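Long-range contacts in PHOX (Pseudomonas fluorescens, PDB 4A9V), which hydrolyses phosphate monoesters as an alkaline phosphatase of the PhoX family, a beta-propeller enzyme whose cofactor combines iron and calcium ions: residues Thr20-Ser25 with Gly557-Glu562; Lys170-Thr175 with Asn244-Val249; Asn454-Ala459 with Ile469-Met474. All blocks are in the same frame, centred on the assembly; numbering follows the deposited sequence.

Interaction 1 of 3, residues Thr20-Ser25 with Gly557-Glu562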
# COMPACT_ATOMS: atom_id res chain seq x y z
N THR A 20 -2.62 -24.85 0.53
CA THR A 20 -3.90 -24.48 -0.06
C THR A 20 -5.02 -24.46 0.98
O THR A 20 -6.17 -24.18 0.65
CB THR A 20 -4.28 -25.46 -1.19
OG1 THR A 20 -4.32 -26.79 -0.66
CG2 THR A 20 -3.25 -25.41 -2.30
N THR A 21 -4.66 -24.66 2.25
CA THR A 21 -5.64 -24.75 3.33
C THR A 21 -6.15 -23.38 3.76
O THR A 21 -5.51 -22.36 3.51
CB THR A 21 -5.02 -25.47 4.54
OG1 THR A 21 -3.76 -24.86 4.85
CG2 THR A 21 -4.81 -26.95 4.24
N ASP A 22 -7.31 -23.38 4.42
CA ASP A 22 -7.94 -22.15 4.91
C ASP A 22 -7.41 -21.82 6.31
O ASP A 22 -8.18 -21.62 7.25
CB ASP A 22 -9.46 -22.32 4.93
CG ASP A 22 -10.20 -21.01 5.06
OD1 ASP A 22 -9.69 -19.98 4.56
OD2 ASP A 22 -11.33 -21.02 5.59
N THR A 23 -6.08 -21.73 6.41
CA THR A 23 -5.38 -21.58 7.68
C THR A 23 -4.12 -20.73 7.46
O THR A 23 -3.69 -20.54 6.32
CB THR A 23 -4.93 -22.94 8.24
OG1 THR A 23 -3.97 -23.54 7.36
CG2 THR A 23 -6.12 -23.88 8.41
N ILE A 24 -3.48 -20.33 8.55
CA ILE A 24 -2.10 -19.84 8.51
C ILE A 24 -1.14 -21.01 8.70
O ILE A 24 -1.26 -21.76 9.66
CB ILE A 24 -1.86 -18.83 9.66
CG1 ILE A 24 -2.79 -17.62 9.55
CG2 ILE A 24 -0.40 -18.42 9.70
CD1 ILE A 24 -2.39 -16.64 8.47
N SER A 25 -0.18 -21.14 7.80
CA SER A 25 0.90 -22.10 7.94
C SER A 25 2.21 -21.36 8.18
O SER A 25 2.48 -20.36 7.50
CB SER A 25 1.01 -22.94 6.66
OG SER A 25 -0.22 -23.58 6.36
N GLY A 557 -14.90 -18.93 -0.40
CA GLY A 557 -14.34 -20.21 0.05
C GLY A 557 -13.60 -20.24 1.39
O GLY A 557 -12.83 -21.17 1.65
N SER A 558 -13.89 -19.28 2.27
CA SER A 558 -13.18 -19.19 3.55
C SER A 558 -14.14 -18.94 4.71
O SER A 558 -15.14 -18.24 4.55
CB SER A 558 -12.13 -18.07 3.50
OG SER A 558 -11.41 -17.97 4.71
N THR A 559 -13.76 -19.42 5.89
CA THR A 559 -14.41 -19.02 7.13
C THR A 559 -13.38 -18.49 8.14
O THR A 559 -13.66 -18.37 9.33
CB THR A 559 -15.20 -20.21 7.74
OG1 THR A 559 -14.34 -21.34 7.88
CG2 THR A 559 -16.38 -20.59 6.85
N PHE A 560 -12.20 -18.12 7.63
CA PHE A 560 -11.10 -17.63 8.47
C PHE A 560 -11.45 -16.26 9.06
O PHE A 560 -11.95 -15.40 8.33
CB PHE A 560 -9.85 -17.52 7.59
CG PHE A 560 -8.64 -17.03 8.32
CD1 PHE A 560 -8.38 -15.68 8.43
CD2 PHE A 560 -7.75 -17.93 8.86
CE1 PHE A 560 -7.25 -15.23 9.10
CE2 PHE A 560 -6.63 -17.49 9.55
CZ PHE A 560 -6.37 -16.14 9.64
N PRO A 561 -11.10 -16.01 10.34
CA PRO A 561 -10.33 -16.85 11.24
C PRO A 561 -11.17 -17.70 12.20
O PRO A 561 -10.61 -18.56 12.88
CB PRO A 561 -9.53 -15.83 12.05
CG PRO A 561 -10.43 -14.65 12.14
CD PRO A 561 -11.16 -14.61 10.82
N GLU A 562 -12.45 -17.39 12.37
CA GLU A 562 -13.23 -18.01 13.44
C GLU A 562 -13.67 -19.43 13.11
O GLU A 562 -13.94 -20.23 14.02
CB GLU A 562 -14.44 -17.15 13.80
CG GLU A 562 -14.08 -15.80 14.41
CD GLU A 562 -15.26 -14.86 14.48
OE1 GLU A 562 -15.56 -14.19 13.47
OE2 GLU A 562 -15.90 -14.79 15.55
O HOH W 1 -12.98 -23.38 5.66
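Beside the antiparallel sheet in which strand 30-37 pairs with strand 572-578, Asp-22 of the loop before 30-37 reaches an ST turn in the loop between strands 544-550 and 572-578. The sheet joins the N-terminal strand to strands from the end of the chain, an arrangement consistent with the Velcro closure of beta-propellers. The turn is made by Ser-558, whose OG accepts from Phe-560 N at 3.0 Å. The same OG gives its proton to Asp-22 OD1 at 2.6 Å. It therefore takes one bond from its own loop and passes one on to the other. The second carboxylate oxygen, Asp-22 OD2, accepts from Thr-559 N at 2.9 Å, and the bond is nearly straight (164°). Both oxygens use their syn lone pairs, so the carboxylate meets the turn with its open fork. Asp-22 CG lies anti to the backbone N (chi1 -164°), which carries the group across to the other loop. Asp-22 is also the centre of an inverse gamma turn. Outside the pair, Asp-22 OD1 accepts from Ile-529 N as well, so the carboxylate ties in a third loop. A water donates to Asp-22 OD2, while Thr-559 OG1 has His-563 as its main partner. Next to this polar grip the contact turns apolar. The Phe-560 side chain also packs on Ile-549 and Met-574 of the sheet, and Pro-561 CB sits over the centre of one ring face after a cis peptide bond. Across the loops, Ile-24 CG1 meets the ring obliquely, 3.8 Å from Phe-560 CE2.

Interaction 2 of 3, residues Lys170-Thr175 with Asn244-Val249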
# COMPACT_ATOMS: atom_id res chain seq x y z
N LYS A 170 -9.97 23.56 0.42
CA LYS A 170 -9.07 23.18 1.50
C LYS A 170 -9.66 22.20 2.50
O LYS A 170 -8.97 21.79 3.43
CB LYS A 170 -8.55 24.41 2.23
CG LYS A 170 -7.71 25.31 1.33
CD LYS A 170 -7.02 26.42 2.10
CE LYS A 170 -6.20 27.28 1.15
NZ LYS A 170 -5.38 28.29 1.87
N LYS A 171 -10.90 21.78 2.27
CA LYS A 171 -11.58 20.86 3.17
C LYS A 171 -12.23 19.75 2.38
O LYS A 171 -13.13 19.99 1.59
CB LYS A 171 -12.63 21.61 3.99
CG LYS A 171 -12.05 22.61 4.97
CD LYS A 171 -13.14 23.25 5.81
CE LYS A 171 -12.57 24.20 6.84
NZ LYS A 171 -13.63 24.71 7.74
N VAL A 172 -11.89 18.51 2.72
CA VAL A 172 -12.35 17.38 1.95
C VAL A 172 -12.94 16.33 2.89
O VAL A 172 -12.46 16.14 4.00
CB VAL A 172 -11.21 16.79 1.09
CG1 VAL A 172 -9.99 16.47 1.93
CG2 VAL A 172 -11.67 15.58 0.29
N LEU A 173 -14.00 15.67 2.44
CA LEU A 173 -14.56 14.54 3.16
C LEU A 173 -13.85 13.26 2.75
O LEU A 173 -13.90 12.82 1.60
CB LEU A 173 -16.05 14.41 2.91
CG LEU A 173 -16.91 15.57 3.40
CD1 LEU A 173 -18.37 15.27 3.16
CD2 LEU A 173 -16.65 15.87 4.87
N GLY A 174 -13.21 12.64 3.73
CA GLY A 174 -12.78 11.26 3.60
C GLY A 174 -11.39 11.05 3.07
O GLY A 174 -10.85 11.84 2.29
N THR A 175 -10.83 9.93 3.51
CA THR A 175 -9.80 9.21 2.80
C THR A 175 -10.30 7.77 2.67
O THR A 175 -10.97 7.27 3.58
CB THR A 175 -8.46 9.30 3.55
OG1 THR A 175 -7.42 8.69 2.79
CG2 THR A 175 -8.51 8.66 4.92
N ASN A 244 -10.44 15.20 -8.02
CA ASN A 244 -9.13 15.79 -7.80
C ASN A 244 -8.72 15.83 -6.33
O ASN A 244 -7.56 16.06 -6.01
CB ASN A 244 -9.07 17.20 -8.37
CG ASN A 244 -9.28 17.23 -9.86
OD1 ASN A 244 -8.92 16.29 -10.55
ND2 ASN A 244 -9.89 18.30 -10.35
N ARG A 245 -9.69 15.61 -5.44
CA ARG A 245 -9.50 15.77 -4.01
C ARG A 245 -9.17 14.43 -3.32
O ARG A 245 -9.08 14.36 -2.10
CB ARG A 245 -10.73 16.45 -3.40
CG ARG A 245 -10.83 17.91 -3.82
CD ARG A 245 -12.25 18.39 -4.06
NE ARG A 245 -13.12 18.23 -2.90
CZ ARG A 245 -13.15 19.07 -1.87
NH1 ARG A 245 -12.39 20.15 -1.86
NH2 ARG A 245 -13.95 18.82 -0.85
N HIS A 246 -8.86 13.44 -4.15
CA HIS A 246 -8.44 12.11 -3.72
C HIS A 246 -7.34 11.63 -4.64
O HIS A 246 -7.13 12.20 -5.72
CB HIS A 246 -9.63 11.15 -3.74
CG HIS A 246 -10.78 11.62 -2.91
ND1 HIS A 246 -10.81 11.46 -1.56
CD2 HIS A 246 -11.86 12.43 -3.23
CE1 HIS A 246 -11.88 12.11 -1.07
NE2 HIS A 246 -12.51 12.72 -2.09
N GLY A 247 -6.60 10.62 -4.20
CA GLY A 247 -5.37 10.21 -4.86
C GLY A 247 -4.12 10.85 -4.27
O GLY A 247 -3.11 11.02 -4.97
N TRP A 248 -4.15 11.13 -2.97
CA TRP A 248 -3.06 11.81 -2.27
C TRP A 248 -2.52 10.96 -1.15
O TRP A 248 -3.14 9.98 -0.72
CB TRP A 248 -3.57 13.13 -1.70
CG TRP A 248 -4.20 14.04 -2.74
CD1 TRP A 248 -5.55 14.23 -2.98
CD2 TRP A 248 -3.51 14.90 -3.69
NE1 TRP A 248 -5.74 15.13 -4.00
CE2 TRP A 248 -4.54 15.59 -4.45
CE3 TRP A 248 -2.17 15.19 -3.97
CZ2 TRP A 248 -4.24 16.55 -5.39
CZ3 TRP A 248 -1.88 16.13 -4.96
CH2 TRP A 248 -2.89 16.81 -5.64
N VAL A 249 -1.33 11.33 -0.69
CA VAL A 249 -0.79 10.86 0.58
C VAL A 249 -1.34 11.74 1.69
O VAL A 249 -1.34 12.96 1.60
CB VAL A 249 0.74 10.93 0.56
CG1 VAL A 249 1.31 10.44 1.88
CG2 VAL A 249 1.29 10.09 -0.59
O HOH W 2 -15.13 16.21 -0.15
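Val-172 packs between two neighbouring side chains, Arg-245 and His-246, where strand 171-173 faces the loop that leads into strand 249-252. This is the tight part of the contact. Val-172 CG2 lies 3.7 Å from His-246 CE1 and 3.9 Å from Arg-245 CB. Its CB stands over one face of the guanidinium, offset toward the rim. The imidazole turns its edge to the strand end: Leu-173 O lies in the ring plane, 3.4 Å from His-246 CE1. This is a close approach of a polarised C-H to a carbonyl, and the ring's polar grip is elsewhere, from NE2 to Glu-242. Gly-174 O also lies at the ring edge, 3.5 Å from His-246 CE1. The Arg-245 chain bends at chi2 and chi3, and this brings its head round to the strand backbone. There NH2 donates to Lys-171 O at 2.8 Å. The bond is bent (146°), and the oxygen lies somewhat out of the guanidinium plane. Salt bridges from NE to Glu-242 and from NH1 to Asp-166 fix the rotation of the head and probably balance its charge. The looser side begins at Leu-173 and Lys-171, both exposed. The Lys-171 side chain starts off away from the loop, and that of Leu-173 stays at a distance. Here a water takes over the bridging, accepting from Leu-173 N and from Arg-245 NH2, each at 2.9 Å. The arrangement is that of an edge strand of a mixed beta-sheet, with an arginine of a connecting loop docked on its backbone, in a protein of the beta-propeller class.

Interaction 3 of 3, residues Asn454-Ala459 with Ile469-Met474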
# COMPACT_ATOMS: atom_id res chain seq x y z
N ASN A 454 7.90 -19.57 -12.54
CA ASN A 454 7.54 -20.93 -12.19
C ASN A 454 8.46 -21.92 -12.90
O ASN A 454 8.22 -22.29 -14.04
CB ASN A 454 6.09 -21.23 -12.57
CG ASN A 454 5.59 -22.53 -11.97
OD1 ASN A 454 6.35 -23.50 -11.86
ND2 ASN A 454 4.34 -22.54 -11.52
N PRO A 455 9.57 -22.29 -12.25
CA PRO A 455 10.54 -23.17 -12.88
C PRO A 455 10.09 -24.63 -12.94
O PRO A 455 10.73 -25.43 -13.61
CB PRO A 455 11.78 -23.04 -11.98
CG PRO A 455 11.25 -22.60 -10.66
CD PRO A 455 10.07 -21.72 -10.98
N SER A 456 8.95 -24.95 -12.33
CA SER A 456 8.35 -26.27 -12.50
C SER A 456 7.61 -26.38 -13.83
O SER A 456 7.70 -27.40 -14.51
CB SER A 456 7.39 -26.57 -11.34
OG SER A 456 8.11 -26.84 -10.15
N VAL A 457 6.96 -25.30 -14.23
CA VAL A 457 6.11 -25.29 -15.41
C VAL A 457 6.88 -24.76 -16.62
O VAL A 457 6.64 -25.19 -17.75
CB VAL A 457 4.86 -24.43 -15.16
CG1 VAL A 457 4.04 -24.29 -16.42
CG2 VAL A 457 4.02 -25.02 -14.03
N HIS A 458 7.83 -23.86 -16.38
CA HIS A 458 8.49 -23.11 -17.44
C HIS A 458 10.00 -23.16 -17.32
O HIS A 458 10.69 -22.17 -17.59
CB HIS A 458 8.01 -21.66 -17.46
CG HIS A 458 6.55 -21.50 -17.80
ND1 HIS A 458 6.03 -21.88 -18.99
CD2 HIS A 458 5.49 -20.98 -17.06
CE1 HIS A 458 4.73 -21.57 -19.03
NE2 HIS A 458 4.39 -21.06 -17.83
N ALA A 459 10.53 -24.31 -16.92
CA ALA A 459 11.97 -24.46 -16.75
C ALA A 459 12.73 -23.99 -17.98
O ALA A 459 12.39 -24.35 -19.11
CB ALA A 459 12.30 -25.92 -16.46
N ILE A 469 14.90 -18.21 -7.65
CA ILE A 469 13.61 -18.88 -7.61
C ILE A 469 13.81 -20.37 -7.92
O ILE A 469 14.43 -20.72 -8.92
CB ILE A 469 12.64 -18.27 -8.64
CG1 ILE A 469 12.36 -16.80 -8.32
CG2 ILE A 469 11.35 -19.07 -8.70
CD1 ILE A 469 11.71 -16.57 -6.97
N THR A 470 13.17 -21.21 -7.13
CA THR A 470 13.24 -22.65 -7.30
C THR A 470 11.84 -23.25 -7.27
O THR A 470 10.91 -22.61 -6.79
CB THR A 470 14.05 -23.31 -6.17
OG1 THR A 470 13.30 -23.24 -4.95
CG2 THR A 470 15.40 -22.62 -5.99
N PRO A 471 11.72 -24.54 -7.61
CA PRO A 471 10.40 -25.15 -7.48
C PRO A 471 9.91 -25.20 -6.03
O PRO A 471 8.70 -25.25 -5.81
CB PRO A 471 10.62 -26.56 -8.05
CG PRO A 471 11.65 -26.34 -9.10
CD PRO A 471 12.60 -25.35 -8.48
N GLN A 472 10.83 -25.16 -5.07
CA GLN A 472 10.43 -25.18 -3.67
C GLN A 472 9.87 -23.84 -3.19
O GLN A 472 8.87 -23.84 -2.47
CB GLN A 472 11.58 -25.64 -2.77
CG GLN A 472 11.11 -25.99 -1.36
CD GLN A 472 10.76 -24.77 -0.51
OE1 GLN A 472 11.35 -23.70 -0.66
NE2 GLN A 472 9.86 -24.96 0.45
N ASN A 473 10.49 -22.72 -3.58
CA ASN A 473 10.18 -21.43 -2.97
C ASN A 473 9.34 -20.49 -3.83
O ASN A 473 9.07 -19.36 -3.44
CB ASN A 473 11.46 -20.70 -2.53
CG ASN A 473 12.23 -20.11 -3.70
OD1 ASN A 473 11.83 -20.25 -4.85
ND2 ASN A 473 13.38 -19.50 -3.41
N MET A 474 8.86 -20.98 -4.97
CA MET A 474 8.31 -20.09 -5.97
C MET A 474 6.99 -19.45 -5.53
O MET A 474 6.18 -20.04 -4.80
CB MET A 474 8.14 -20.80 -7.31
CG MET A 474 7.31 -22.06 -7.23
SD MET A 474 7.16 -22.81 -8.86
CE MET A 474 6.09 -24.19 -8.46
O HOH W 3 7.22 -27.17 -7.21
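Asn-454 and Met-474 meet through the amide oxygen and the thioether, in the long connection between strands 443-451 and 478-483. Two turns of this connection pack together here. Asn-454 carries CG anti to its own N (chi1 -168°), which folds OD1 back over the turn that follows. OD1 accepts from Val-457 N at 3.0 Å and, weakly, from Ser-456 N, forming an Asx motif. Val-457 N stands well above the amide carbonyl plane, not on a lone pair. The other end of the amide, ND2, donates to the carbonyls of Asp-502 and Ala-504, so the group is held at both ends. Met-474 leaves its backbone with CG wedged between N and the carbonyl carbon (chi1 56°), and from there the chain is fully extended. The extended arm runs antiparallel to the Pro-455 side chain and brings its sulfur to the amide. Asn-454 OD1 lies 3.2 Å from Met-474 SD, nearly opposite the CG-SD bond (about 165°), and also touches the methyl CE. CE continues to Ser-456 OG, at 3.7 Å. Pro-455 fills the middle of the contact. Its CG rests on the peptide between Thr-470 and Pro-471, 3.5 Å from Thr-470 C. Its CD lies 3.7 Å from Ile-469 CG2 and 3.8 Å from Met-474 SD. Ser-456 OG packs against Pro-471 CB at 3.3 Å. A water bridges the same hydroxyl to Pro-471 O. The 469-474 turn has its own internal ties: Asn-473 OD1 accepts from Thr-470 N, and Thr-470 OG1 from Asn-473 N in an ST motif. The direct contact rests on apolar packing and one sulfur-oxygen approach, probably weakly attractive, while bonds within each turn set its shape and a water adds a polar bridge.

In the fold
From the N terminus, residues 20-25 come first, just before strand 30-37. Their partner, 557-562, lies near the C-terminal end, so interaction 1 closes a loop spanning most of the chain and joins loops beside the sheet in which strands from both ends of the chain pair. The other two contacts nest inside it. Interaction 2 closes 68 intervening residues and holds edge strand 171-173 to the approach to strand 249-252. Interaction 3 follows in series, spanning only nine residues within the connection from 443-451 to 478-483. None cross. Interactions 2 and 3 lie on opposite sides of the chain's centre, their centres about 43 Å apart; those of interactions 1 and 3 are about 25 Å apart.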